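Local coordinates for protein chitin elicitor receptor kinase 1 (Arabidopsis thaliana, PDB 4EBY) that senses chitin oligomers through its LysM-containing ectodomain as a plant immune receptor kinase that is activated by chitin-induced dimerization, at residues Tyr12-Gly17 with Asp53-Gly58; Gly72-His77 with Leu126-Cys131; Ser161-Asp166 with Tyr185-Asp190; Ser29-Tyr34 with Leu62-Cys67. All coordinates share one frame; numbering follows the deposited sequence.

Contact 1. Residues Tyr12-Gly17 with Asp53-Gly58. With NAG (2-acetamido-2-deoxy-beta-D-glucopyranose), chain F; NAG (2-acetamido-2-deoxy-beta-D-glucopyranose), chain C.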
# COMPACT_ATOMS: atom_id res chain seq x y z
N TYR A 12 -4.57 -3.21 -0.09
CA TYR A 12 -5.33 -3.03 -1.33
C TYR A 12 -6.77 -3.51 -1.15
O TYR A 12 -7.03 -4.71 -1.09
CB TYR A 12 -4.62 -3.83 -2.44
CG TYR A 12 -5.04 -3.51 -3.85
CD1 TYR A 12 -4.15 -2.92 -4.74
CD2 TYR A 12 -6.33 -3.80 -4.30
CE1 TYR A 12 -4.53 -2.65 -6.07
CE2 TYR A 12 -6.71 -3.51 -5.59
CZ TYR A 12 -5.82 -2.93 -6.46
OH TYR A 12 -6.24 -2.68 -7.76
N TYR A 13 -7.72 -2.58 -1.10
CA TYR A 13 -9.12 -2.91 -0.90
C TYR A 13 -9.76 -3.43 -2.19
O TYR A 13 -9.49 -2.90 -3.27
CB TYR A 13 -9.87 -1.67 -0.41
CG TYR A 13 -11.35 -1.90 -0.21
CD1 TYR A 13 -11.82 -2.48 0.95
CD2 TYR A 13 -12.26 -1.54 -1.20
CE1 TYR A 13 -13.18 -2.72 1.14
CE2 TYR A 13 -13.63 -1.75 -1.02
CZ TYR A 13 -14.08 -2.34 0.15
OH TYR A 13 -15.44 -2.56 0.34
N LEU A 14 -10.59 -4.47 -2.06
CA LEU A 14 -11.15 -5.14 -3.23
C LEU A 14 -12.56 -4.68 -3.57
O LEU A 14 -13.50 -4.86 -2.78
CB LEU A 14 -11.16 -6.65 -2.97
CG LEU A 14 -9.80 -7.29 -2.76
CD1 LEU A 14 -10.01 -8.81 -2.52
CD2 LEU A 14 -8.92 -7.08 -3.98
N GLU A 15 -12.71 -4.08 -4.75
CA GLU A 15 -14.04 -3.83 -5.27
C GLU A 15 -14.05 -3.86 -6.80
O GLU A 15 -13.01 -3.76 -7.45
CB GLU A 15 -14.61 -2.52 -4.75
CG GLU A 15 -13.89 -1.32 -5.27
CD GLU A 15 -14.39 -0.01 -4.66
OE1 GLU A 15 -13.69 1.00 -4.85
OE2 GLU A 15 -15.48 0.03 -4.03
N ASN A 16 -15.24 -4.03 -7.36
CA ASN A 16 -15.47 -4.02 -8.80
C ASN A 16 -14.70 -5.12 -9.51
O ASN A 16 -14.41 -4.99 -10.70
CB ASN A 16 -15.10 -2.66 -9.43
CG ASN A 16 -16.14 -1.58 -9.18
OD1 ASN A 16 -17.20 -1.84 -8.62
ND2 ASN A 16 -15.81 -0.35 -9.59
N GLY A 17 -14.35 -6.18 -8.79
CA GLY A 17 -13.94 -7.41 -9.45
C GLY A 17 -12.46 -7.76 -9.48
O GLY A 17 -12.08 -8.81 -10.03
N ASP A 53 -7.49 -17.93 -6.45
CA ASP A 53 -8.19 -17.76 -7.73
C ASP A 53 -9.62 -17.23 -7.62
O ASP A 53 -10.27 -16.98 -8.63
CB ASP A 53 -8.17 -19.06 -8.51
CG ASP A 53 -6.76 -19.45 -8.91
OD1 ASP A 53 -6.02 -18.57 -9.41
OD2 ASP A 53 -6.40 -20.63 -8.70
N ARG A 54 -10.10 -17.05 -6.39
CA ARG A 54 -11.43 -16.52 -6.13
C ARG A 54 -11.41 -15.67 -4.86
O ARG A 54 -11.87 -16.11 -3.81
CB ARG A 54 -12.45 -17.66 -6.00
CG ARG A 54 -12.59 -18.44 -7.30
CD ARG A 54 -13.77 -19.39 -7.35
NE ARG A 54 -13.86 -19.90 -8.71
CZ ARG A 54 -14.87 -19.66 -9.55
NH1 ARG A 54 -15.91 -18.94 -9.16
NH2 ARG A 54 -14.84 -20.16 -10.78
N ILE A 55 -10.90 -14.44 -4.97
CA ILE A 55 -10.78 -13.59 -3.79
C ILE A 55 -12.06 -12.80 -3.53
O ILE A 55 -12.88 -12.60 -4.43
CB ILE A 55 -9.52 -12.69 -3.84
CG1 ILE A 55 -9.54 -11.75 -5.05
CG2 ILE A 55 -8.26 -13.54 -3.86
CD1 ILE A 55 -8.34 -10.78 -5.08
N GLN A 56 -12.23 -12.36 -2.29
CA GLN A 56 -13.51 -11.87 -1.79
C GLN A 56 -13.61 -10.35 -1.81
O GLN A 56 -12.86 -9.67 -1.12
CB GLN A 56 -13.69 -12.34 -0.34
CG GLN A 56 -15.05 -12.07 0.26
CD GLN A 56 -15.97 -13.27 0.13
OE1 GLN A 56 -15.57 -14.33 -0.36
NE2 GLN A 56 -17.22 -13.10 0.56
N MET A 57 -14.56 -9.82 -2.58
CA MET A 57 -14.76 -8.37 -2.58
C MET A 57 -15.07 -7.88 -1.17
O MET A 57 -15.71 -8.58 -0.39
CB MET A 57 -15.91 -7.99 -3.53
CG MET A 57 -15.66 -8.29 -4.99
SD MET A 57 -14.16 -7.54 -5.67
CE MET A 57 -12.99 -8.89 -5.51
N GLY A 58 -14.59 -6.68 -0.85
CA GLY A 58 -14.87 -6.08 0.45
C GLY A 58 -13.79 -6.36 1.47
O GLY A 58 -13.83 -5.85 2.60
C1 NAG F . -16.79 0.68 -9.34
C2 NAG F . -15.93 1.94 -9.22
C3 NAG F . -16.77 3.20 -9.08
C4 NAG F . -17.85 3.24 -10.15
C5 NAG F . -18.57 1.90 -10.28
C6 NAG F . -19.54 1.92 -11.46
C7 NAG F . -13.69 2.04 -8.33
C8 NAG F . -12.73 1.53 -7.29
N2 NAG F . -15.00 1.86 -8.12
O3 NAG F . -15.94 4.35 -9.19
O4 NAG F . -18.79 4.24 -9.82
O5 NAG F . -17.64 0.85 -10.45
O6 NAG F . -18.83 2.22 -12.64
O7 NAG F . -13.27 2.58 -9.35
C1 NAG C . -10.65 5.32 -3.53
C2 NAG C . -11.61 4.13 -3.39
C3 NAG C . -12.95 4.42 -4.07
C4 NAG C . -13.51 5.79 -3.70
C5 NAG C . -12.42 6.86 -3.75
C6 NAG C . -12.90 8.22 -3.25
C7 NAG C . -10.93 1.77 -3.39
C8 NAG C . -10.42 0.59 -4.19
N2 NAG C . -11.02 2.96 -4.00
O3 NAG C . -13.91 3.42 -3.78
O4 NAG C . -14.53 6.14 -4.62
O5 NAG C . -11.30 6.46 -2.98
O6 NAG C . -13.30 8.09 -1.90
O7 NAG C . -11.23 1.61 -2.20

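Contact 2. Residues Gly72-His77 with Leu126-Cys131. With NAG (2-acetamido-2-deoxy-beta-D-glucopyranose), chain D.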
# COMPACT_ATOMS: atom_id res chain seq x y z
N GLY A 72 13.82 14.29 -1.83
CA GLY A 72 12.91 15.06 -1.00
C GLY A 72 12.89 14.48 0.40
O GLY A 72 12.17 14.96 1.27
N ASP A 73 13.67 13.41 0.58
CA ASP A 73 13.89 12.79 1.88
C ASP A 73 12.62 12.26 2.54
O ASP A 73 12.30 12.60 3.67
CB ASP A 73 14.66 13.74 2.81
CG ASP A 73 16.04 14.04 2.28
OD1 ASP A 73 16.57 15.14 2.59
OD2 ASP A 73 16.61 13.19 1.56
N PHE A 74 11.90 11.41 1.82
CA PHE A 74 10.76 10.70 2.38
C PHE A 74 10.82 9.27 1.83
O PHE A 74 11.56 9.00 0.88
CB PHE A 74 9.43 11.38 2.01
CG PHE A 74 9.13 11.37 0.53
CD1 PHE A 74 8.46 10.31 -0.04
CD2 PHE A 74 9.52 12.43 -0.28
CE1 PHE A 74 8.18 10.28 -1.40
CE2 PHE A 74 9.25 12.40 -1.65
CZ PHE A 74 8.58 11.32 -2.20
N LEU A 75 10.05 8.38 2.44
CA LEU A 75 10.07 6.96 2.08
C LEU A 75 8.94 6.58 1.14
O LEU A 75 7.78 6.95 1.35
CB LEU A 75 9.97 6.12 3.34
CG LEU A 75 11.15 6.23 4.31
CD1 LEU A 75 10.78 5.55 5.61
CD2 LEU A 75 12.38 5.59 3.69
N GLY A 76 9.29 5.81 0.13
CA GLY A 76 8.27 5.32 -0.79
C GLY A 76 8.83 4.35 -1.81
O GLY A 76 9.99 3.93 -1.75
N HIS A 77 7.98 3.98 -2.76
CA HIS A 77 8.42 3.11 -3.84
C HIS A 77 7.79 3.53 -5.16
O HIS A 77 6.60 3.84 -5.20
CB HIS A 77 8.04 1.67 -3.54
CG HIS A 77 8.50 0.71 -4.59
ND1 HIS A 77 9.84 0.45 -4.79
CD2 HIS A 77 7.82 0.01 -5.51
CE1 HIS A 77 9.95 -0.42 -5.79
NE2 HIS A 77 8.74 -0.68 -6.26
N LEU A 126 3.95 6.40 -7.55
CA LEU A 126 4.54 6.48 -6.22
C LEU A 126 3.57 6.05 -5.13
O LEU A 126 2.45 6.55 -5.03
CB LEU A 126 5.00 7.93 -5.95
CG LEU A 126 5.55 8.16 -4.55
CD1 LEU A 126 6.80 7.32 -4.35
CD2 LEU A 126 5.85 9.66 -4.35
N VAL A 127 4.02 5.12 -4.29
CA VAL A 127 3.26 4.75 -3.11
C VAL A 127 4.20 4.95 -1.92
O VAL A 127 5.32 4.42 -1.92
CB VAL A 127 2.83 3.27 -3.19
CG1 VAL A 127 2.19 2.83 -1.90
CG2 VAL A 127 1.84 3.05 -4.38
N ASN A 128 3.75 5.70 -0.92
CA ASN A 128 4.62 6.00 0.20
C ASN A 128 4.61 4.89 1.24
O ASN A 128 3.74 4.00 1.21
CB ASN A 128 4.19 7.32 0.83
CG ASN A 128 4.54 8.50 -0.04
OD1 ASN A 128 5.43 8.41 -0.90
ND2 ASN A 128 3.86 9.64 0.21
N CYS A 129 5.58 4.92 2.15
CA CYS A 129 5.66 3.89 3.18
C CYS A 129 6.32 4.48 4.41
O CYS A 129 6.77 5.62 4.38
CB CYS A 129 6.46 2.68 2.68
SG CYS A 129 8.10 3.07 1.94
N SER A 130 6.36 3.68 5.47
CA SER A 130 7.04 4.06 6.71
C SER A 130 7.88 2.90 7.20
O SER A 130 7.51 1.74 7.01
CB SER A 130 6.01 4.38 7.78
OG SER A 130 6.67 4.73 9.01
N CYS A 131 9.00 3.23 7.85
CA CYS A 131 9.84 2.26 8.55
C CYS A 131 9.69 2.38 10.07
O CYS A 131 10.39 1.69 10.81
CB CYS A 131 11.31 2.41 8.15
SG CYS A 131 11.57 2.10 6.37
C1 NAG D . 4.35 10.85 -0.42
C2 NAG D . 3.11 11.56 -1.00
C3 NAG D . 3.45 12.93 -1.56
C4 NAG D . 4.32 13.73 -0.63
C5 NAG D . 5.46 12.88 -0.07
C6 NAG D . 6.29 13.65 0.96
C7 NAG D . 1.51 10.04 -2.05
C8 NAG D . 1.12 9.35 -3.36
N2 NAG D . 2.59 10.79 -2.11
O3 NAG D . 2.27 13.66 -1.86
O4 NAG D . 4.86 14.82 -1.37
O5 NAG D . 4.94 11.71 0.53
O6 NAG D . 5.50 14.07 2.04
O7 NAG D . 0.88 9.87 -1.01

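Contact 3. Residues Ser161-Asp166 with Tyr185-Asp190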
# COMPACT_ATOMS: atom_id res chain seq x y z
N SER A 161 -5.83 -4.32 13.90
CA SER A 161 -4.38 -4.37 13.77
C SER A 161 -3.71 -4.99 15.00
O SER A 161 -2.61 -5.53 14.91
CB SER A 161 -3.82 -2.96 13.56
OG SER A 161 -3.97 -2.19 14.75
N GLY A 162 -4.38 -4.91 16.15
CA GLY A 162 -3.80 -5.38 17.39
C GLY A 162 -2.79 -4.40 17.96
O GLY A 162 -1.95 -4.76 18.78
N VAL A 163 -2.88 -3.15 17.50
CA VAL A 163 -2.02 -2.07 17.97
C VAL A 163 -2.89 -1.07 18.72
O VAL A 163 -4.01 -0.79 18.29
CB VAL A 163 -1.31 -1.36 16.77
CG1 VAL A 163 -0.49 -0.18 17.25
CG2 VAL A 163 -0.42 -2.34 16.03
N SER A 164 -2.39 -0.52 19.82
CA SER A 164 -3.19 0.41 20.61
C SER A 164 -3.52 1.68 19.82
O SER A 164 -2.74 2.11 18.97
CB SER A 164 -2.49 0.78 21.92
OG SER A 164 -1.53 1.81 21.74
N ALA A 165 -4.68 2.26 20.11
CA ALA A 165 -5.11 3.49 19.46
C ALA A 165 -4.14 4.66 19.67
O ALA A 165 -3.93 5.45 18.76
CB ALA A 165 -6.50 3.89 19.93
N ASP A 166 -3.55 4.77 20.85
CA ASP A 166 -2.61 5.87 21.11
C ASP A 166 -1.36 5.74 20.25
O ASP A 166 -0.85 6.73 19.74
CB ASP A 166 -2.24 5.98 22.60
CG ASP A 166 -1.22 7.08 22.87
OD1 ASP A 166 -1.55 8.27 22.67
OD2 ASP A 166 -0.08 6.76 23.27
N TYR A 185 -0.38 4.99 8.41
CA TYR A 185 0.60 3.92 8.52
C TYR A 185 0.29 3.10 9.77
O TYR A 185 0.19 3.64 10.88
CB TYR A 185 2.01 4.50 8.60
CG TYR A 185 2.37 5.32 7.39
CD1 TYR A 185 2.56 4.73 6.16
CD2 TYR A 185 2.54 6.70 7.49
CE1 TYR A 185 2.89 5.47 5.05
CE2 TYR A 185 2.87 7.45 6.40
CZ TYR A 185 3.05 6.83 5.18
OH TYR A 185 3.39 7.59 4.08
N VAL A 186 0.13 1.79 9.58
CA VAL A 186 -0.29 0.88 10.65
C VAL A 186 0.75 -0.22 10.78
O VAL A 186 1.07 -0.86 9.78
CB VAL A 186 -1.64 0.23 10.26
CG1 VAL A 186 -2.10 -0.80 11.31
CG2 VAL A 186 -2.71 1.32 10.00
N PRO A 187 1.28 -0.48 11.99
CA PRO A 187 2.26 -1.58 12.11
C PRO A 187 1.70 -2.88 11.57
O PRO A 187 0.53 -3.19 11.79
CB PRO A 187 2.44 -1.71 13.63
CG PRO A 187 2.20 -0.34 14.15
CD PRO A 187 1.08 0.22 13.28
N GLY A 188 2.52 -3.60 10.82
CA GLY A 188 2.11 -4.89 10.28
C GLY A 188 2.94 -6.04 10.81
O GLY A 188 4.00 -5.86 11.40
N ARG A 189 2.42 -7.24 10.56
CA ARG A 189 3.01 -8.48 11.06
C ARG A 189 3.76 -9.22 9.96
O ARG A 189 3.49 -9.05 8.77
CB ARG A 189 1.90 -9.39 11.59
CG ARG A 189 1.14 -8.80 12.75
CD ARG A 189 -0.07 -9.65 13.09
NE ARG A 189 -0.95 -9.03 14.09
CZ ARG A 189 -0.81 -9.19 15.40
NH1 ARG A 189 0.18 -9.94 15.88
NH2 ARG A 189 -1.66 -8.61 16.24
N ASP A 190 4.72 -10.05 10.36
CA ASP A 190 5.41 -10.91 9.41
C ASP A 190 4.50 -12.11 9.10
O ASP A 190 3.40 -12.20 9.65
CB ASP A 190 6.80 -11.29 9.94
CG ASP A 190 6.76 -12.27 11.11
OD1 ASP A 190 5.70 -12.87 11.39
OD2 ASP A 190 7.82 -12.44 11.75
O HOH W 1 -2.42 -7.09 12.76
O HOH W 2 -1.23 -7.50 19.26

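Contact 4. Residues Ser29-Tyr34 with Leu62-Cys67. With NAG (2-acetamido-2-deoxy-beta-D-glucopyranose), chain B.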
# COMPACT_ATOMS: atom_id res chain seq x y z
N SER A 29 7.08 -5.94 -8.07
CA SER A 29 8.39 -5.45 -7.66
C SER A 29 9.32 -6.63 -7.47
O SER A 29 8.91 -7.77 -7.64
CB SER A 29 8.28 -4.69 -6.34
OG SER A 29 8.11 -5.60 -5.25
N SER A 30 10.57 -6.36 -7.10
CA SER A 30 11.52 -7.43 -6.82
C SER A 30 11.03 -8.29 -5.66
O SER A 30 11.34 -9.48 -5.60
CB SER A 30 12.87 -6.81 -6.46
OG SER A 30 13.43 -6.10 -7.56
N ILE A 31 10.29 -7.67 -4.75
CA ILE A 31 9.80 -8.34 -3.54
C ILE A 31 8.56 -9.23 -3.81
O ILE A 31 8.33 -10.24 -3.12
CB ILE A 31 9.58 -7.27 -2.45
CG1 ILE A 31 10.93 -6.94 -1.81
CG2 ILE A 31 8.53 -7.72 -1.44
CD1 ILE A 31 10.89 -5.76 -0.86
N ALA A 32 7.78 -8.87 -4.84
CA ALA A 32 6.61 -9.65 -5.22
C ALA A 32 6.59 -9.75 -6.73
O ALA A 32 5.80 -9.07 -7.41
CB ALA A 32 5.34 -8.98 -4.74
N PRO A 33 7.50 -10.57 -7.27
CA PRO A 33 7.64 -10.58 -8.72
C PRO A 33 6.48 -11.30 -9.40
O PRO A 33 6.17 -12.46 -9.09
CB PRO A 33 8.99 -11.26 -8.95
CG PRO A 33 9.26 -12.02 -7.68
CD PRO A 33 8.50 -11.39 -6.58
N TYR A 34 5.85 -10.61 -10.33
CA TYR A 34 4.68 -11.14 -11.01
C TYR A 34 5.08 -12.16 -12.07
O TYR A 34 5.77 -11.83 -13.03
CB TYR A 34 3.94 -9.96 -11.66
CG TYR A 34 2.68 -10.35 -12.41
CD1 TYR A 34 1.70 -11.13 -11.81
CD2 TYR A 34 2.46 -9.91 -13.71
CE1 TYR A 34 0.52 -11.47 -12.49
CE2 TYR A 34 1.30 -10.23 -14.39
CZ TYR A 34 0.33 -11.02 -13.77
OH TYR A 34 -0.82 -11.37 -14.46
N LEU A 62 -2.95 -7.60 1.53
CA LEU A 62 -1.67 -6.99 1.90
C LEU A 62 -0.59 -7.41 0.91
O LEU A 62 -0.41 -8.59 0.64
CB LEU A 62 -1.26 -7.44 3.31
CG LEU A 62 -2.10 -6.84 4.42
CD1 LEU A 62 -1.77 -7.53 5.73
CD2 LEU A 62 -1.84 -5.33 4.52
N VAL A 63 0.14 -6.43 0.37
CA VAL A 63 1.16 -6.74 -0.62
C VAL A 63 2.52 -6.22 -0.17
O VAL A 63 2.68 -5.00 0.02
CB VAL A 63 0.80 -6.10 -2.00
CG1 VAL A 63 1.83 -6.45 -3.09
CG2 VAL A 63 -0.59 -6.52 -2.45
N PRO A 64 3.53 -7.09 -0.05
CA PRO A 64 4.84 -6.57 0.34
C PRO A 64 5.51 -5.81 -0.81
O PRO A 64 5.35 -6.20 -1.97
CB PRO A 64 5.64 -7.83 0.68
CG PRO A 64 5.04 -8.87 -0.29
CD PRO A 64 3.56 -8.55 -0.35
N PHE A 65 6.23 -4.73 -0.48
CA PHE A 65 6.97 -3.98 -1.50
C PHE A 65 8.20 -3.30 -0.89
O PHE A 65 8.29 -3.16 0.34
CB PHE A 65 6.06 -2.98 -2.23
CG PHE A 65 5.57 -1.82 -1.36
CD1 PHE A 65 6.17 -0.57 -1.49
CD2 PHE A 65 4.51 -1.96 -0.49
CE1 PHE A 65 5.73 0.53 -0.74
CE2 PHE A 65 4.05 -0.86 0.28
CZ PHE A 65 4.66 0.38 0.14
N PRO A 66 9.18 -2.91 -1.72
CA PRO A 66 10.39 -2.28 -1.15
C PRO A 66 10.09 -0.88 -0.66
O PRO A 66 9.27 -0.17 -1.25
CB PRO A 66 11.35 -2.18 -2.35
CG PRO A 66 10.78 -3.14 -3.39
CD PRO A 66 9.29 -3.12 -3.18
N CYS A 67 10.75 -0.46 0.42
CA CYS A 67 10.48 0.87 0.98
C CYS A 67 11.80 1.64 0.95
O CYS A 67 12.73 1.33 1.69
CB CYS A 67 9.92 0.72 2.40
SG CYS A 67 9.46 2.31 3.23
C1 NAG B . 8.74 -6.52 -11.60
C2 NAG B . 9.16 -6.80 -13.05
C3 NAG B . 10.64 -7.19 -13.06
C4 NAG B . 11.48 -6.11 -12.39
C5 NAG B . 10.94 -5.82 -10.99
C6 NAG B . 11.73 -4.69 -10.34
C7 NAG B . 7.34 -7.57 -14.48
C8 NAG B . 6.44 -8.68 -14.93
N2 NAG B . 8.35 -7.86 -13.64
O3 NAG B . 11.05 -7.43 -14.40
O4 NAG B . 12.83 -6.51 -12.22
O5 NAG B . 9.56 -5.49 -11.04
O6 NAG B . 11.55 -3.48 -11.04
O7 NAG B . 7.11 -6.44 -14.88
O HOH W 3 5.59 -5.27 -4.55

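Contact 1. Residues Tyr12-Gly17 with Asp53-Gly58
Past the end of strand 8-13, L14 and the glycosylated turn after it lie against I55, M57 and G58, in the loop that leads into strand 60-70. One backbone bond joins them, from G58 N to L14 O at 2.9 Å, beside the pairing of L14 with S59. L14 points into the loop and crosses I55 at about a right angle; its CD1 lies 3.6 Å from I55 CD1 and 3.3 Å from Q56 O. I23 of helix 20-26 also packs on L14. M57 folds back on itself, bent at chi2 (-56°) and chi3 (96°), which brings SD within 3.7 Å of E15 CA and CE within 3.8 Å of L14 CB. The same sulfur takes a weak hydrogen bond from G17 N at 3.4 Å. Y13 brings CE1 to 3.5 Å from G58 O, and its ring has a cation-pi partner in R149. Y13 and E15 line a glycan pocket with I94 and R149. E15 and N16 start away from the loop; N16 ND2 bears a NAG, bonded to its C1. The turn is thus held by one backbone bond, a weak one to sulfur and the packing of L14 and M57, with no charged pair across.

Contact 2. Residues Gly72-His77 with Leu126-Cys131
L75 and F74 make the apolar centre of this contact, one against two half-cystines and the other against L126. L75 lays CB 3.8 Å from C129 SG and CD1 3.6 Å from C131 SG; these sulfurs are disulfide-bonded to C67 and C5, so the leucine packs on two half-cystines, each crosslinked elsewhere. F74, whose CG sits between its backbone N and carbonyl carbon (chi1 64°), meets L126 from the opposite direction, and CD2 of L126 comes to the ring edge, 3.8 Å from F74 CE1. One face of the ring is covered by a NAG, with sugar C5 3.8 Å above the plane over the ring centre. That sugar is bonded covalently to N128 ND2, and the N128 amide stands 69° from the plane of the F74 ring. Between these flanks G76, lacking a side chain, lets the strands close in until its CA is 3.8 Å from N128 CA in a non-hydrogen-bonded pair. Further out, H77 and V127 form a hydrogen-bonded pair: H77 N to V127 O at 2.8 Å, and V127 N to H77 O at 3.0 Å, the latter in the carbonyl plane. On the other side of G76, C129 N reaches L75 O at 3.1 Å from well above the carbonyl plane. The H77 imidazole turns to E68 through ND1. This is the antiparallel pairing of first and last strands in a LysM beta-alpha-alpha-beta unit, here glycosylated on one face and tied to the rest of the ectodomain by disulfides.

Contact 3. Residues Ser161-Asp166 with Tyr185-Asp190
S161 and V163 flank G162, where the chain leaves helix 154-161 with positive phi (78°), and they face the end of strand 183-187 with no backbone pairing between them: S161 CA is 7.4 Å from V186 CA. The bend is braced by an ST turn in which S161 OG accepts from V163 N at 3.1 Å, while the same hydroxyl also bonds to I157 O. CB of S161 touches the strand, 3.6 Å from V186 CG1. V163 points at P187 and crosses it obliquely, CG2 lying 3.8 Å from P187 CB, with CG1 a little farther from the same ring. Beyond this apolar pair, R189 runs extended from CG to NE along the surface and brings its guanidinium to the helix end. The direct bond from NH2 to S161 O is weak, at 3.5 Å; water does more. One water, at the guanidinium edge and in its plane, accepts from R189 NE at 2.8 Å and donates to S161 O at 2.7 Å. A second accepts from NH2 and donates to G162 O at 2.9 Å. R189 NH1 bonds to G193 O; these oxygens, two of them at the end of helix 154-161, probably favour the positive charge. L168 of helix 165-171 packs on V163, V186 and P187, I157 of helix 154-161 touches V186, and strand 143-147 pairs with the strand through V144, so the contact seats the turn between two helices against strand 183-187, an edge of the sheet, in the LysM domain.

Contact 4. Residues Ser29-Tyr34 with Leu62-Cys67
Apolar packing is carried by I31, set against the two prolines P64 and P66. Its two arms divide the work: CG2, anti to the backbone N, reaches P64 CB at 3.6 Å, whereas CD1 lies 3.6 Å from P66 CG and 3.4 Å from P66 N. I31 crosses P64 at a slant and slides past P66 in the opposite direction, so one branched side chain touches both rings. A32 adds a loose touch of its methyl on the P64 ring. S29 lies against the P66 ring, its CB near P66 CD and its OG 3.4 Å from that CD. L7 also packs on I31 and P64. The prolines belong to strand 60-70, an inner strand of the sheet, paired through V63 and F65 with strand 8-13; the loop 29-34 links helix 20-26 to helix 40-43 and is laid across the strand here. Polar contact between the segments goes through water: one molecule sits 2.6 Å from S29 OG and donates to P64 O at 2.8 Å. The same hydroxyl, placed between its own backbone N and carbonyl carbon (chi1 75°), also accepts weak bonds from I31 N, at 3.0 Å, and from A32 N of its own loop. Several partners thus gather on one buried oxygen. Carbohydrate lies beyond the loop, in a pocket formed with N28: NAG O5 is 3.6 Å from S29 CA, and its C8 approaches the Y34 ring at the edge. Y34 itself is fixed by N28, which accepts from its backbone N, and by S21, hydrogen-bonded to its OH.

In the fold
All four contacts reach one six-stranded mixed sheet. Contacts 1 and 4 alternate along the chain and use its neighbouring strands 8-13 and 60-70, with centres about 19 Å apart. Contact 2 follows in sequence, on strands 74-82 and 122-128, the latter an outer strand; its centre is about 14 Å from that of contact 4, to which the C67-C129 disulfide ties it. Contact 3 comes last, at the other outer strand, 183-187; its centre is about 18 Å from that of contact 2, and Y185 packs on N128, C129 and S130. The centres of contacts 1 and 2 lie about 26 Å apart, on opposite sides of the chain's centre. Sheet and disulfides join them into one compact ectodomain.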